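SusD homolog (Bacteroides thetaiotaomicron VPI-5482, PDB 3IHV) probably binds glycans at the outer membrane, as a SusD-family lipoprotein would, and so may assist the uptake of sugars by this gut bacterium. Local coordinates at residues 371-376 with 388-393; 249-254 with 375-380; 280-285 with 296-301; 324-329 with 365-370. One frame throughout, in Å; residues are numbered along the deposited sequence.

Interaction 1 of 4, residues 371-376 with 388-393; sequences WDIQKY and SNVNWY. With NA (sodium ion), chain F; EDO (1,2-ethanediol), chain L.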
# COMPACT_ATOMS: atom_id res chain seq x y z
N TRP A 371 11.99 -0.38 6.35
CA TRP A 371 11.48 -0.36 7.72
C TRP A 371 12.45 -1.02 8.71
O TRP A 371 12.06 -1.73 9.63
CB TRP A 371 10.03 -0.91 7.78
CG TRP A 371 9.18 -0.20 6.76
CD1 TRP A 371 8.60 1.03 6.90
CD2 TRP A 371 8.91 -0.63 5.41
NE1 TRP A 371 7.98 1.39 5.72
CE2 TRP A 371 8.12 0.38 4.81
CE3 TRP A 371 9.16 -1.80 4.69
CZ2 TRP A 371 7.65 0.29 3.49
CZ3 TRP A 371 8.71 -1.90 3.37
CH2 TRP A 371 7.94 -0.86 2.80
N ASP A 372 13.74 -0.70 8.52
CA ASP A 372 14.79 -1.12 9.41
C ASP A 372 14.73 -0.32 10.74
O ASP A 372 15.25 0.81 10.86
CB ASP A 372 16.12 -0.95 8.73
CG ASP A 372 17.26 -1.45 9.56
OD1 ASP A 372 17.11 -1.53 10.82
OD2 ASP A 372 18.31 -1.69 8.97
N ILE A 373 14.07 -0.91 11.72
CA ILE A 373 13.89 -0.28 13.03
C ILE A 373 15.25 0.05 13.72
O ILE A 373 15.42 1.15 14.24
CB ILE A 373 12.97 -1.13 13.94
CG1 ILE A 373 11.54 -1.11 13.39
CG2 ILE A 373 13.01 -0.62 15.37
CD1 ILE A 373 10.55 -2.02 14.15
N GLN A 374 16.18 -0.90 13.72
CA GLN A 374 17.47 -0.71 14.36
C GLN A 374 18.19 0.49 13.73
O GLN A 374 18.78 1.29 14.43
CB GLN A 374 18.30 -1.96 14.20
CG GLN A 374 19.72 -1.87 14.69
CD GLN A 374 19.83 -1.80 16.20
OE1 GLN A 374 19.00 -2.35 16.96
NE2 GLN A 374 20.91 -1.19 16.65
N LYS A 375 18.11 0.59 12.41
CA LYS A 375 18.70 1.70 11.69
C LYS A 375 18.01 3.06 11.94
O LYS A 375 18.68 4.06 12.15
CB LYS A 375 18.66 1.44 10.18
CG LYS A 375 19.35 2.54 9.36
CD LYS A 375 19.27 2.31 7.86
CE LYS A 375 20.12 3.33 7.11
NZ LYS A 375 19.83 3.25 5.65
N TYR A 376 16.69 3.09 11.88
CA TYR A 376 15.96 4.36 11.90
C TYR A 376 15.36 4.89 13.20
O TYR A 376 15.29 6.10 13.36
CB TYR A 376 14.87 4.32 10.83
CG TYR A 376 15.40 4.27 9.41
CD1 TYR A 376 16.23 5.28 8.92
CD2 TYR A 376 15.02 3.30 8.53
CE1 TYR A 376 16.69 5.26 7.63
CE2 TYR A 376 15.47 3.26 7.24
CZ TYR A 376 16.31 4.25 6.78
OH TYR A 376 16.78 4.22 5.49
N SER A 388 4.91 -2.64 16.36
CA SER A 388 5.75 -1.47 16.39
C SER A 388 4.91 -0.20 16.23
O SER A 388 3.73 -0.27 15.96
CB SER A 388 6.75 -1.50 15.22
OG SER A 388 6.08 -1.21 13.98
N ASN A 389 5.59 0.95 16.38
CA ASN A 389 5.01 2.25 16.07
C ASN A 389 5.43 2.74 14.67
O ASN A 389 5.28 3.92 14.37
CB ASN A 389 5.44 3.25 17.14
CG ASN A 389 4.85 2.91 18.45
OD1 ASN A 389 3.70 2.46 18.52
ND2 ASN A 389 5.61 3.10 19.52
N VAL A 390 5.93 1.88 13.80
CA VAL A 390 6.31 2.26 12.45
C VAL A 390 5.07 2.52 11.57
O VAL A 390 4.11 1.75 11.58
CB VAL A 390 7.24 1.22 11.77
CG1 VAL A 390 7.57 1.61 10.32
CG2 VAL A 390 8.53 1.03 12.61
N ASN A 391 5.10 3.61 10.81
CA ASN A 391 3.95 3.98 9.98
C ASN A 391 3.93 3.31 8.62
O ASN A 391 4.88 2.61 8.27
CB ASN A 391 3.87 5.50 9.86
CG ASN A 391 3.63 6.16 11.18
OD1 ASN A 391 3.25 5.50 12.16
ND2 ASN A 391 3.88 7.48 11.25
N TRP A 392 2.84 3.51 7.90
CA TRP A 392 2.63 2.88 6.58
C TRP A 392 2.24 3.85 5.47
O TRP A 392 1.15 4.44 5.49
CB TRP A 392 1.58 1.75 6.65
CG TRP A 392 1.53 1.02 5.36
CD1 TRP A 392 0.52 1.02 4.44
CD2 TRP A 392 2.53 0.15 4.85
NE1 TRP A 392 0.87 0.25 3.36
CE2 TRP A 392 2.09 -0.31 3.57
CE3 TRP A 392 3.80 -0.22 5.30
CZ2 TRP A 392 2.85 -1.16 2.79
CZ3 TRP A 392 4.55 -1.08 4.53
CH2 TRP A 392 4.08 -1.55 3.28
N TYR A 393 3.12 4.00 4.49
CA TYR A 393 2.80 4.82 3.34
C TYR A 393 1.87 4.05 2.38
O TYR A 393 2.28 3.06 1.75
CB TYR A 393 4.01 5.21 2.50
CG TYR A 393 4.98 6.19 3.14
CD1 TYR A 393 4.59 7.51 3.42
CD2 TYR A 393 6.29 5.82 3.37
CE1 TYR A 393 5.49 8.42 3.95
CE2 TYR A 393 7.21 6.72 3.92
CZ TYR A 393 6.80 8.02 4.19
OH TYR A 393 7.70 8.90 4.72
NA NA F . 4.19 5.95 14.40
C1 EDO L . 9.64 1.34 16.92
O1 EDO L . 8.32 1.37 16.41
C2 EDO L . 9.91 0.02 17.61
O2 EDO L . 8.67 -0.58 18.01
O HOH W 1 5.87 3.39 5.78
O HOH W 2 3.08 8.02 14.02
O HOH W 3 6.68 6.06 13.09
O HOH W 4 5.49 6.80 16.13
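Trp-371 meets Val-390 and Trp-392 without any direct hydrogen bond between the segments. The CG1 methyl of Val-390 lies 3.6 Å from CD1 of Trp-371, at the pyrrole end of the indole. At the benzene end, CZ3 of Trp-392 sits over one face of the Trp-371 ring, 3.5 Å from CZ2. The two six-membered rings meet obliquely, their planes 33° apart. The other methyl of Val-390, CG2, packs 3.8 Å from CG1 of Ile-373.

One water links the indole N-H to the backbone of 391-393. It accepts from NE1 of Trp-371 at 2.9 Å, donates to the Asn-391 carbonyl and accepts from Tyr-393 N.

Further out, Ser-388 OG accepts from Val-390 N in an ST turn and is also bonded to the Ile-280 carbonyl. A sodium ion is held by Asn-389 O at 2.3 Å and Asn-391 OD1 at 2.5 Å, with Phe-265 O and three waters completing the site. Asp-372 caps the helix 373-376 through OD1, which accepts from Lys-375 N.

The valine between the two sodium-binding asparagines faces apolar partners. The contact is thus apolar packing between the segments, with a water taking up the indole N-H and the sodium site next to it.

Interaction 2 of 4, residues 249-254 with 375-380; sequences TCNGTW and KYVTTN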
# COMPACT_ATOMS: atom_id res chain seq x y z
N THR A 249 8.92 7.94 8.37
CA THR A 249 7.84 6.98 8.63
C THR A 249 8.13 6.07 9.85
O THR A 249 7.21 5.64 10.52
CB THR A 249 7.49 6.19 7.35
OG1 THR A 249 6.11 5.77 7.41
CG2 THR A 249 8.43 4.99 7.18
N CYS A 250 9.42 5.83 10.13
CA CYS A 250 9.82 5.01 11.28
C CYS A 250 9.85 5.82 12.57
O CYS A 250 9.99 5.23 13.63
CB CYS A 250 11.21 4.40 11.07
SG CYS A 250 11.24 3.12 9.80
N ASN A 251 9.77 7.15 12.48
CA ASN A 251 9.78 7.98 13.67
C ASN A 251 8.56 8.85 13.90
O ASN A 251 8.65 9.84 14.65
CB ASN A 251 11.03 8.82 13.67
CG ASN A 251 12.22 8.00 13.97
OD1 ASN A 251 12.43 7.59 15.13
ND2 ASN A 251 13.00 7.69 12.95
N GLY A 252 7.45 8.51 13.27
CA GLY A 252 6.21 9.23 13.48
C GLY A 252 6.29 10.69 13.10
O GLY A 252 5.70 11.52 13.76
N THR A 253 7.06 10.97 12.07
CA THR A 253 7.26 12.34 11.59
C THR A 253 6.41 12.57 10.37
O THR A 253 6.63 11.97 9.30
CB THR A 253 8.69 12.60 11.24
OG1 THR A 253 9.47 12.43 12.41
CG2 THR A 253 8.91 14.06 10.76
N TRP A 254 5.39 13.42 10.55
CA TRP A 254 4.52 13.80 9.45
C TRP A 254 5.14 14.97 8.68
O TRP A 254 5.43 15.99 9.26
CB TRP A 254 3.16 14.25 9.97
CG TRP A 254 2.29 14.86 8.94
CD1 TRP A 254 1.94 16.20 8.86
CD2 TRP A 254 1.63 14.21 7.84
NE1 TRP A 254 1.13 16.40 7.76
CE2 TRP A 254 0.93 15.22 7.12
CE3 TRP A 254 1.56 12.90 7.38
CZ2 TRP A 254 0.16 14.93 5.99
CZ3 TRP A 254 0.81 12.62 6.25
CH2 TRP A 254 0.12 13.63 5.58
N LYS A 375 18.11 0.59 12.41
CA LYS A 375 18.70 1.70 11.69
C LYS A 375 18.01 3.06 11.94
O LYS A 375 18.68 4.06 12.15
CB LYS A 375 18.66 1.44 10.18
CG LYS A 375 19.35 2.54 9.36
CD LYS A 375 19.27 2.31 7.86
CE LYS A 375 20.12 3.33 7.11
NZ LYS A 375 19.83 3.25 5.65
N TYR A 376 16.69 3.09 11.88
CA TYR A 376 15.96 4.36 11.90
C TYR A 376 15.36 4.89 13.20
O TYR A 376 15.29 6.10 13.36
CB TYR A 376 14.87 4.32 10.83
CG TYR A 376 15.40 4.27 9.41
CD1 TYR A 376 16.23 5.28 8.92
CD2 TYR A 376 15.02 3.30 8.53
CE1 TYR A 376 16.69 5.26 7.63
CE2 TYR A 376 15.47 3.26 7.24
CZ TYR A 376 16.31 4.25 6.78
OH TYR A 376 16.78 4.22 5.49
N VAL A 377 14.91 4.02 14.10
CA VAL A 377 14.17 4.50 15.26
C VAL A 377 15.08 5.13 16.28
O VAL A 377 15.99 4.48 16.77
CB VAL A 377 13.27 3.39 15.82
CG1 VAL A 377 12.54 3.88 17.06
CG2 VAL A 377 12.28 3.02 14.78
N THR A 378 14.87 6.42 16.56
CA THR A 378 15.75 7.17 17.47
C THR A 378 15.32 7.11 18.92
O THR A 378 16.08 7.55 19.83
CB THR A 378 15.80 8.65 17.05
OG1 THR A 378 14.48 9.20 17.12
CG2 THR A 378 16.32 8.80 15.64
N THR A 379 14.11 6.62 19.18
CA THR A 379 13.57 6.62 20.52
C THR A 379 13.19 5.26 21.07
O THR A 379 12.93 4.32 20.33
CB THR A 379 12.36 7.49 20.58
OG1 THR A 379 11.37 6.99 19.67
CG2 THR A 379 12.76 8.92 20.19
N ASN A 380 13.21 5.18 22.40
CA ASN A 380 12.83 3.97 23.12
C ASN A 380 11.34 3.96 23.40
O ASN A 380 10.77 4.98 23.77
CB ASN A 380 13.57 3.87 24.44
CG ASN A 380 15.03 3.61 24.25
OD1 ASN A 380 15.86 4.25 24.88
ND2 ASN A 380 15.37 2.67 23.36
O HOH W 5 10.82 7.58 17.13
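Asn-251 reaches from the chain that follows on helix 242-250 to the backbone that leaves helix 373-376. From CB its side chain runs to CG, placed beside its own backbone N (chi1 -73°), and this turns the amide toward residues 376-378. At the tip the two branches divide the work. ND2 donates to the carbonyl O of Tyr-376 at 2.8 Å. The bond is nearly straight (177°) and lies in the asparagine's amide plane, but it meets the tyrosine carbonyl from above that group's plane. ND2 also donates to the carbonyl of Lys-247, in helix 242-250. OD1 accepts from Thr-378 N at 3.1 Å, in the carbonyl plane and on a lone pair. The hydroxyl OG1 of Thr-378 gives OD1 a second bond, at 3.3 Å and from above the plane. A water donates to OD1 as well, and this water also bonds to Thr-379 OG1.

Beside the amide the contact is apolar. Cys-250 CB packs 3.7 Å from Tyr-376 CB and 4.1 Å from the CG2 methyl of Val-377. SG of Cys-250 makes an oblique sulfur-aromatic contact with the Tyr-376 ring, 5.0 Å from its centroid.

A leucine in place of Asn-251 would probably leave the Tyr-376 carbonyl and the Thr-378 N-H without these partners, and the chain that leaves helix 373-376 freer to move. One amide therefore serves both a carbonyl and an N-H of the passing chain, joining the chain near two helices by matched polar bonds beside a small apolar patch.

Interaction 3 of 4, residues 280-285 with 296-301; sequences IGKWNG and GSCAAN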
# COMPACT_ATOMS: atom_id res chain seq x y z
N ILE A 280 4.55 -3.19 10.95
CA ILE A 280 5.47 -2.60 9.96
C ILE A 280 6.86 -2.53 10.58
O ILE A 280 7.03 -2.15 11.76
CB ILE A 280 5.01 -1.21 9.47
CG1 ILE A 280 3.48 -1.14 9.14
CG2 ILE A 280 5.88 -0.76 8.31
CD1 ILE A 280 2.92 -2.20 8.17
N GLY A 281 7.87 -2.96 9.83
CA GLY A 281 9.23 -3.10 10.37
C GLY A 281 9.41 -4.37 11.22
O GLY A 281 10.51 -4.65 11.70
N LYS A 282 8.34 -5.15 11.39
CA LYS A 282 8.41 -6.38 12.16
C LYS A 282 8.30 -7.55 11.19
O LYS A 282 9.31 -8.16 10.85
CB LYS A 282 7.31 -6.41 13.24
CG LYS A 282 7.31 -5.14 14.14
CD LYS A 282 8.62 -4.90 14.84
CE LYS A 282 8.87 -5.85 15.98
NZ LYS A 282 10.06 -5.63 16.95
N TRP A 283 7.10 -7.80 10.68
CA TRP A 283 6.89 -8.89 9.77
C TRP A 283 7.59 -8.63 8.42
O TRP A 283 8.03 -9.56 7.74
CB TRP A 283 5.38 -9.07 9.55
CG TRP A 283 4.95 -10.48 9.30
CD1 TRP A 283 4.53 -11.37 10.25
CD2 TRP A 283 4.83 -11.16 8.04
NE1 TRP A 283 4.17 -12.55 9.66
CE2 TRP A 283 4.33 -12.44 8.30
CE3 TRP A 283 5.10 -10.80 6.72
CZ2 TRP A 283 4.11 -13.38 7.29
CZ3 TRP A 283 4.86 -11.72 5.73
CH2 TRP A 283 4.36 -12.99 6.03
N ASN A 284 7.70 -7.36 8.05
CA ASN A 284 8.40 -6.99 6.82
C ASN A 284 9.66 -6.19 7.13
O ASN A 284 10.11 -5.38 6.32
CB ASN A 284 7.48 -6.22 5.89
CG ASN A 284 7.13 -4.85 6.42
OD1 ASN A 284 7.28 -4.58 7.64
ND2 ASN A 284 6.65 -3.98 5.55
N GLY A 285 10.21 -6.41 8.30
CA GLY A 285 11.41 -5.70 8.70
C GLY A 285 12.69 -6.34 8.22
O GLY A 285 12.70 -7.26 7.39
N GLY A 296 13.17 -5.84 20.73
CA GLY A 296 12.30 -6.94 20.37
C GLY A 296 12.84 -7.51 19.07
O GLY A 296 13.58 -6.84 18.36
N SER A 297 12.51 -8.76 18.78
CA SER A 297 12.91 -9.35 17.50
C SER A 297 12.02 -8.87 16.35
O SER A 297 10.96 -8.29 16.59
CB SER A 297 12.89 -10.89 17.61
OG SER A 297 11.59 -11.32 17.96
N CYS A 298 12.49 -9.05 15.11
CA CYS A 298 11.69 -8.77 13.90
C CYS A 298 11.73 -10.03 13.07
O CYS A 298 12.81 -10.47 12.71
CB CYS A 298 12.23 -7.61 13.08
SG CYS A 298 12.26 -6.04 13.98
N ALA A 299 10.56 -10.59 12.78
CA ALA A 299 10.45 -11.89 12.07
C ALA A 299 10.97 -11.78 10.63
O ALA A 299 11.60 -12.71 10.11
CB ALA A 299 8.97 -12.41 12.09
N ALA A 300 10.67 -10.65 9.99
CA ALA A 300 11.23 -10.38 8.65
C ALA A 300 10.95 -11.47 7.64
O ALA A 300 11.85 -12.05 7.06
CB ALA A 300 12.77 -10.11 8.75
N ASN A 301 9.68 -11.78 7.50
CA ASN A 301 9.20 -12.83 6.62
C ASN A 301 8.99 -12.41 5.16
O ASN A 301 8.66 -13.27 4.30
CB ASN A 301 7.90 -13.43 7.20
CG ASN A 301 8.14 -14.15 8.48
OD1 ASN A 301 9.14 -14.85 8.61
ND2 ASN A 301 7.20 -14.06 9.41
O HOH W 6 12.76 -4.51 17.05
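The indole of Trp-283 carries the side chain of Asn-301 on one face. CB of Asn-301 stands almost exactly on the normal of the six-membered ring, 3.6 Å from its centroid, in a CH-pi contact. ND2 lies over the same face but nearer the pyrrole side, 3.4 Å from NE1. Both are donors, so no hydrogen bond joins them. The amide stands nearly upright on the indole, with the planes 78° apart. The ring of Tyr-39 also meets this indole.

Backbone bonds hold the two segments together beside this pair. Ala-300 N donates to Lys-282 O at 3.0 Å, and Asn-301 N to Trp-283 O at 2.8 Å. Both acceptors lie in the type I turn 282-285. Lys-282 folds back through bends at chi2 and chi3 (-57° and -74°), which brings NZ to Ser-297 O at 2.8 Å. A water joins NZ to Gly-296 O, and Asn-384 O is a further partner. Gly-285 suits its place, since a CB there would clash with Gly-281 O.

Both segments are loop, between strands 259-263 and 302-304. Trp-283 packs on Ile-43 and Leu-44 of helix 40-44 and on Val-302 of strand 302-304. Asn-284 touches Ile-43 and Val-302 too, and also reaches Trp-392 of strand 392-396.

Interaction 4 of 4, residues 324-329 with 365-370; sequences SIANYQ and NYTPAK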
# COMPACT_ATOMS: atom_id res chain seq x y z
N SER A 324 16.38 0.38 -0.14
CA SER A 324 15.19 -0.45 -0.25
C SER A 324 15.33 -1.92 0.13
O SER A 324 14.38 -2.53 0.66
CB SER A 324 14.68 -0.38 -1.70
OG SER A 324 14.31 0.95 -2.05
N ILE A 325 16.54 -2.46 -0.06
CA ILE A 325 16.82 -3.89 0.11
C ILE A 325 17.97 -4.12 1.07
O ILE A 325 19.03 -3.49 0.92
CB ILE A 325 17.17 -4.55 -1.24
CG1 ILE A 325 16.05 -4.36 -2.26
CG2 ILE A 325 17.48 -6.05 -1.09
CD1 ILE A 325 16.36 -4.86 -3.70
N ALA A 326 17.74 -4.98 2.07
CA ALA A 326 18.70 -5.32 3.08
C ALA A 326 19.34 -6.66 2.78
O ALA A 326 18.66 -7.67 2.76
CB ALA A 326 18.05 -5.39 4.48
N ASN A 327 20.64 -6.65 2.57
CA ASN A 327 21.40 -7.89 2.37
C ASN A 327 22.02 -8.34 3.69
O ASN A 327 22.93 -9.17 3.71
CB ASN A 327 22.48 -7.69 1.30
CG ASN A 327 23.57 -6.71 1.73
OD1 ASN A 327 23.49 -6.03 2.76
ND2 ASN A 327 24.64 -6.66 0.93
N TYR A 328 21.46 -7.84 4.80
CA TYR A 328 22.02 -8.03 6.13
C TYR A 328 20.92 -8.28 7.11
O TYR A 328 19.76 -8.02 6.82
CB TYR A 328 22.73 -6.72 6.55
CG TYR A 328 21.83 -5.49 6.55
CD1 TYR A 328 21.05 -5.17 7.66
CD2 TYR A 328 21.73 -4.67 5.43
CE1 TYR A 328 20.22 -4.06 7.68
CE2 TYR A 328 20.89 -3.56 5.42
CZ TYR A 328 20.15 -3.25 6.57
OH TYR A 328 19.29 -2.16 6.58
N GLN A 329 21.32 -8.71 8.30
CA GLN A 329 20.41 -8.91 9.43
C GLN A 329 21.18 -8.43 10.66
O GLN A 329 22.38 -8.19 10.61
CB GLN A 329 20.08 -10.40 9.60
CG GLN A 329 21.27 -11.33 9.88
CD GLN A 329 20.77 -12.74 10.15
OE1 GLN A 329 19.73 -12.91 10.79
NE2 GLN A 329 21.46 -13.74 9.61
N ASN A 365 17.17 -14.80 1.46
CA ASN A 365 16.69 -14.28 2.73
C ASN A 365 16.77 -12.76 2.85
O ASN A 365 16.35 -12.24 3.88
CB ASN A 365 17.40 -14.96 3.90
CG ASN A 365 16.92 -16.37 4.12
OD1 ASN A 365 15.74 -16.66 3.95
ND2 ASN A 365 17.82 -17.24 4.57
N TYR A 366 17.29 -12.05 1.84
CA TYR A 366 17.28 -10.59 1.83
C TYR A 366 15.86 -10.12 2.11
O TYR A 366 14.88 -10.78 1.72
CB TYR A 366 17.65 -10.00 0.46
CG TYR A 366 19.08 -10.04 -0.03
CD1 TYR A 366 20.07 -10.82 0.58
CD2 TYR A 366 19.43 -9.33 -1.18
CE1 TYR A 366 21.36 -10.85 0.08
CE2 TYR A 366 20.67 -9.36 -1.69
CZ TYR A 366 21.64 -10.14 -1.07
OH TYR A 366 22.91 -10.15 -1.57
N THR A 367 15.75 -8.95 2.75
CA THR A 367 14.46 -8.38 3.14
C THR A 367 14.37 -6.93 2.64
O THR A 367 15.35 -6.38 2.12
CB THR A 367 14.32 -8.34 4.68
OG1 THR A 367 15.35 -7.48 5.24
CG2 THR A 367 14.45 -9.74 5.27
N PRO A 368 13.20 -6.32 2.79
CA PRO A 368 13.21 -4.88 2.57
C PRO A 368 14.07 -4.22 3.66
O PRO A 368 14.27 -4.80 4.74
CB PRO A 368 11.72 -4.49 2.78
CG PRO A 368 10.94 -5.80 2.71
CD PRO A 368 11.87 -6.85 3.11
N ALA A 369 14.61 -3.03 3.37
CA ALA A 369 15.37 -2.24 4.34
C ALA A 369 14.66 -0.94 4.69
O ALA A 369 15.11 -0.18 5.52
CB ALA A 369 16.76 -1.94 3.81
N LYS A 370 13.52 -0.67 4.04
CA LYS A 370 12.77 0.57 4.26
C LYS A 370 12.29 0.74 5.70
O LYS A 370 12.15 1.87 6.17
CB LYS A 370 11.58 0.62 3.33
CG LYS A 370 12.01 0.77 1.89
CD LYS A 370 10.85 0.82 0.91
CE LYS A 370 11.34 1.29 -0.47
NZ LYS A 370 10.31 1.36 -1.59
O HOH W 7 12.14 1.12 -3.81
O HOH W 8 17.08 -8.95 6.92
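A short antiparallel ladder joins strand 325-330 to the edge strand 367-368. Ala-326 and Thr-367 form its hydrogen-bonded pair: Ala-326 N donates to Thr-367 O at 2.8 Å, and Thr-367 N returns a bond to Ala-326 O at 3.2 Å. Ile-325 and Pro-368 make the adjoining non-hydrogen-bonded pair. Beyond it, Ala-369 N donates to Ser-324 O at 2.8 Å, from above the carbonyl plane.

The Tyr-366 side chain packs on residues 325-327. CB of Asn-327 sits over one face of its ring, 3.7 Å from the centroid, in a CH-pi contact. CG2 of Ile-325 meets the ring obliquely, 3.8 Å from CD2. The hydroxyl of Tyr-366 and ND2 of Asn-327 both bond to the carboxylate of Asp-353. A serine in place of Tyr-366 would probably leave Asn-327 CB and the Ile-325 methyl facing a gap, and Asp-353 without its phenol partner.

Ala-326 CB and Ala-369 CB pack 3.7 Å apart. Thr-367 OG1 turns back to donate to Pro-368 O and also accepts from a water shared with Tyr-328 O. At the other end the extended chain of Lys-370 runs past Ser-324, with CE 3.4 Å from OG. A water bridges OG to NZ, while Glu-466 forms a salt bridge with NZ and Arg-320 O bonds to OG.

Strand 335-337 pairs with the other edge of 325-330. The contact is thus one seam of a small three-stranded antiparallel sheet with 325-330 in the middle.

In the fold
Interactions 1, 3 and 4 are buried, whereas interaction 2 is only partly so, with threonines at the surface. Interactions 1 and 2 share helix 373-376, and a probable hydrogen bond from Asn-391 N to Thr-249 O also ties them. Strand 367-368 of interaction 4 is followed in the chain by that helix, and Tyr-328 OH meets Asp-372. Ser-388 and Ile-280 link interaction 1 to interaction 3, while Gly-285 packs on Thr-367 of interaction 4. The chemistry differs with place. Interaction 1 relies on apolar packing beside a sodium site, interaction 2 on one side-chain amide, interaction 3 on loop backbone bonds, and interaction 4 on strand pairing.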